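Local coordinates for protein BOLA1, chloroplastic (Arabidopsis thaliana, PDB 4PUG) that may act, alone or with glutaredoxins, as a redox-regulated transcriptional regulator or a factor in iron-sulfur cluster biogenesis, its heterodimers with glutaredoxin binding a labile cluster, at residues Glu12-Glu17 / Leu23-Val28. Numbering follows the deposited sequence.
Sequences EKLQKE and LVIEDV
Leu-14 carries the helix side of this contact, its CB 3.9 Å from CD2 of Leu-23. With CG beside the backbone N (chi1 -65°) and the chain extended at chi2, its CD1 reaches the strand, 4.0 Å from CD1 of Leu-23 and 4.1 Å from CD1 of Ile-25. The two leucines cross at about a right angle, and both methyls of Leu-23 are used. A branched aliphatic chain suits this buried position, where the strand offers methyl groups; Leu-23 and beta-branched Ile-25, two residues apart, both point toward the helix, and Ile-25 also touches Met-10 and Arg-11. One residue on, Gln-15 sits at the more open border. Its chain bends at chi2 (64°) and runs past Leu-23 in the opposite direction, laying OE1 3.7 Å from CD2 of Leu-23 without a hydrogen bond. An amide fits there because NE2 can bond to the carbonyl oxygen of Pro-20. Segments 12-17 and 23-27 run nearly antiparallel (164°), their axes 10.0 Å apart. Helix 6-18 thereby packs on outermost strand 22-27 of the mixed sheet, part of the alpha/beta core of the BolA-like domain; Ile-52 of strand 47-53 extends the apolar layer, while helix 62-72 meets Lys-13 and Glu-17 through Leu-72.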
ATOM      1  N   GLU A  12      -7.157   0.509   5.731  1.00 19.29           N
ATOM      2  CA  GLU A  12      -7.477   0.867   7.108  1.00 18.65           C
ATOM      3  C   GLU A  12      -6.274   1.493   7.794  1.00 21.69           C
ATOM      4  O   GLU A  12      -6.363   2.592   8.339  1.00 17.09           O
ATOM      5  CB  GLU A  12      -7.959  -0.358   7.894  1.00 16.30           C
ATOM      6  CG  GLU A  12      -8.389  -0.057   9.331  1.00 19.10           C
ATOM      7  CD  GLU A  12      -7.263  -0.228  10.341  1.00 24.26           C
ATOM      8  OE1 GLU A  12      -6.173  -0.689   9.945  1.00 30.17           O
ATOM      9  OE2 GLU A  12      -7.467   0.093  11.531  1.00 21.18           O
ATOM     10  N   LYS A  13      -5.146   0.789   7.750  1.00 15.92           N
ATOM     11  CA  LYS A  13      -3.910   1.270   8.360  1.00 18.62           C
ATOM     12  C   LYS A  13      -3.466   2.629   7.824  1.00 19.01           C
ATOM     13  O   LYS A  13      -3.251   3.560   8.593  1.00 17.11           O
ATOM     14  CB  LYS A  13      -2.782   0.254   8.184  1.00 19.11           C
ATOM     15  CG  LYS A  13      -1.501   0.667   8.877  1.00 32.90           C
ATOM     16  CD  LYS A  13      -0.977  -0.436   9.776  1.00 29.38           C
ATOM     17  CE  LYS A  13       0.090   0.097  10.720  1.00 30.32           C
ATOM     18  NZ  LYS A  13       0.781  -0.995  11.462  1.00 39.80           N
ATOM     19  N   LEU A  14      -3.333   2.741   6.507  1.00 21.20           N
ATOM     20  CA  LEU A  14      -2.877   3.988   5.894  1.00 20.27           C
ATOM     21  C   LEU A  14      -3.822   5.155   6.167  1.00 20.92           C
ATOM     22  O   LEU A  14      -3.379   6.241   6.551  1.00 20.45           O
ATOM     23  CB  LEU A  14      -2.673   3.814   4.389  1.00 12.59           C
ATOM     24  CG  LEU A  14      -1.566   2.840   3.991  1.00 15.47           C
ATOM     25  CD1 LEU A  14      -1.520   2.658   2.483  1.00 12.51           C
ATOM     26  CD2 LEU A  14      -0.222   3.318   4.523  1.00 12.43           C
ATOM     27  N   GLN A  15      -5.118   4.927   5.979  1.00 17.01           N
ATOM     28  CA  GLN A  15      -6.110   5.970   6.211  1.00 19.10           C
ATOM     29  C   GLN A  15      -6.102   6.414   7.667  1.00 24.25           C
ATOM     30  O   GLN A  15      -6.225   7.601   7.958  1.00 21.66           O
ATOM     31  CB  GLN A  15      -7.507   5.491   5.816  1.00 17.18           C
ATOM     32  CG  GLN A  15      -8.541   6.592   5.794  1.00 19.80           C
ATOM     33  CD  GLN A  15      -8.243   7.643   4.742  1.00 21.85           C
ATOM     34  OE1 GLN A  15      -7.934   7.320   3.595  1.00 19.81           O
ATOM     35  NE2 GLN A  15      -8.330   8.912   5.129  1.00 25.01           N
ATOM     36  N   LYS A  16      -5.947   5.460   8.581  1.00 18.76           N
ATOM     37  CA  LYS A  16      -5.908   5.786  10.003  1.00 20.49           C
ATOM     38  C   LYS A  16      -4.652   6.575  10.383  1.00 21.38           C
ATOM     39  O   LYS A  16      -4.736   7.571  11.098  1.00 24.09           O
ATOM     40  CB  LYS A  16      -6.036   4.529  10.875  1.00 36.18           C
ATOM     41  CG  LYS A  16      -5.996   4.829  12.370  1.00 38.73           C
ATOM     42  CD  LYS A  16      -6.551   3.686  13.206  1.00 46.81           C
ATOM     43  CE  LYS A  16      -5.582   2.521  13.280  1.00 51.20           C
ATOM     44  NZ  LYS A  16      -4.844   2.499  14.574  1.00 62.41           N
ATOM     45  N   GLU A  17      -3.493   6.142   9.900  1.00 19.87           N
ATOM     46  CA  GLU A  17      -2.234   6.767  10.313  1.00 20.01           C
ATOM     47  C   GLU A  17      -1.908   8.097   9.626  1.00 28.84           C
ATOM     48  O   GLU A  17      -1.334   8.993  10.245  1.00 28.43           O
ATOM     49  CB  GLU A  17      -1.059   5.791  10.173  1.00 23.62           C
ATOM     50  CG  GLU A  17      -1.102   4.639  11.165  1.00 35.09           C
ATOM     51  CD  GLU A  17      -1.414   5.105  12.574  1.00 38.71           C
ATOM     52  OE1 GLU A  17      -0.773   6.073  13.038  1.00 33.15           O
ATOM     53  OE2 GLU A  17      -2.307   4.509  13.214  1.00 41.40           O
ATOM     54  N   LEU A  23      -6.285   8.316  -1.401  1.00 15.37           N
ATOM     55  CA  LEU A  23      -5.655   7.023  -1.162  1.00 13.90           C
ATOM     56  C   LEU A  23      -6.052   5.991  -2.212  1.00 12.35           C
ATOM     57  O   LEU A  23      -7.186   5.504  -2.229  1.00 13.71           O
ATOM     58  CB  LEU A  23      -5.976   6.518   0.247  1.00 11.93           C
ATOM     59  CG  LEU A  23      -5.339   5.188   0.653  1.00 10.57           C
ATOM     60  CD1 LEU A  23      -3.832   5.213   0.422  1.00 11.86           C
ATOM     61  CD2 LEU A  23      -5.654   4.881   2.107  1.00 10.87           C
ATOM     62  N   VAL A  24      -5.108   5.669  -3.091  1.00 18.98           N
ATOM     63  CA  VAL A  24      -5.319   4.654  -4.114  1.00 10.85           C
ATOM     64  C   VAL A  24      -4.517   3.398  -3.792  1.00 14.61           C
ATOM     65  O   VAL A  24      -3.294   3.449  -3.653  1.00 12.05           O
ATOM     66  CB  VAL A  24      -4.915   5.160  -5.512  1.00 21.59           C
ATOM     67  CG1 VAL A  24      -5.295   4.136  -6.572  1.00 21.07           C
ATOM     68  CG2 VAL A  24      -5.572   6.499  -5.801  1.00 18.30           C
ATOM     69  N   ILE A  25      -5.213   2.274  -3.667  1.00 15.81           N
ATOM     70  CA  ILE A  25      -4.561   0.998  -3.417  1.00 14.94           C
ATOM     71  C   ILE A  25      -4.910   0.011  -4.526  1.00 17.11           C
ATOM     72  O   ILE A  25      -5.973  -0.611  -4.514  1.00 11.78           O
ATOM     73  CB  ILE A  25      -4.937   0.431  -2.036  1.00 18.74           C
ATOM     74  CG1 ILE A  25      -4.515   1.411  -0.940  1.00 16.68           C
ATOM     75  CG2 ILE A  25      -4.289  -0.925  -1.821  1.00 17.45           C
ATOM     76  CD1 ILE A  25      -4.588   0.844   0.449  1.00 18.43           C
ATOM     77  N   GLU A  26      -4.003  -0.111  -5.489  1.00 14.37           N
ATOM     78  CA  GLU A  26      -4.243  -0.905  -6.685  1.00 14.08           C
ATOM     79  C   GLU A  26      -3.547  -2.257  -6.619  1.00 16.33           C
ATOM     80  O   GLU A  26      -2.321  -2.332  -6.496  1.00 14.76           O
ATOM     81  CB  GLU A  26      -3.770  -0.146  -7.926  1.00 14.43           C
ATOM     82  CG  GLU A  26      -4.082  -0.850  -9.234  1.00 16.06           C
ATOM     83  CD  GLU A  26      -3.408  -0.195 -10.423  1.00 16.91           C
ATOM     84  OE1 GLU A  26      -2.315   0.382 -10.245  1.00 18.26           O
ATOM     85  OE2 GLU A  26      -3.972  -0.255 -11.534  1.00 15.97           O
ATOM     86  N   ASP A  27      -4.343  -3.319  -6.706  1.00 11.43           N
ATOM     87  CA  ASP A  27      -3.835  -4.683  -6.758  1.00 13.26           C
ATOM     88  C   ASP A  27      -3.502  -5.032  -8.206  1.00 14.59           C
ATOM     89  O   ASP A  27      -4.385  -5.058  -9.062  1.00 23.38           O
ATOM     90  CB  ASP A  27      -4.887  -5.656  -6.212  1.00 15.40           C
ATOM     91  CG  ASP A  27      -4.321  -7.040  -5.918  1.00 14.70           C
ATOM     92  OD1 ASP A  27      -3.281  -7.406  -6.503  1.00 17.96           O
ATOM     93  OD2 ASP A  27      -4.923  -7.768  -5.103  1.00 17.47           O
ATOM     94  N   VAL A  28      -2.227  -5.287  -8.476  1.00 11.41           N
ATOM     95  CA  VAL A  28      -1.800  -5.728  -9.800  1.00 12.09           C
ATOM     96  C   VAL A  28      -1.116  -7.092  -9.732  1.00 17.38           C
ATOM     97  O   VAL A  28      -0.294  -7.426 -10.587  1.00 14.58           O
ATOM     98  CB  VAL A  28      -0.850  -4.710 -10.468  1.00 20.00           C
ATOM     99  CG1 VAL A  28      -1.615  -3.463 -10.894  1.00 14.56           C
ATOM    100  CG2 VAL A  28       0.298  -4.354  -9.535  1.00 12.19           C
TER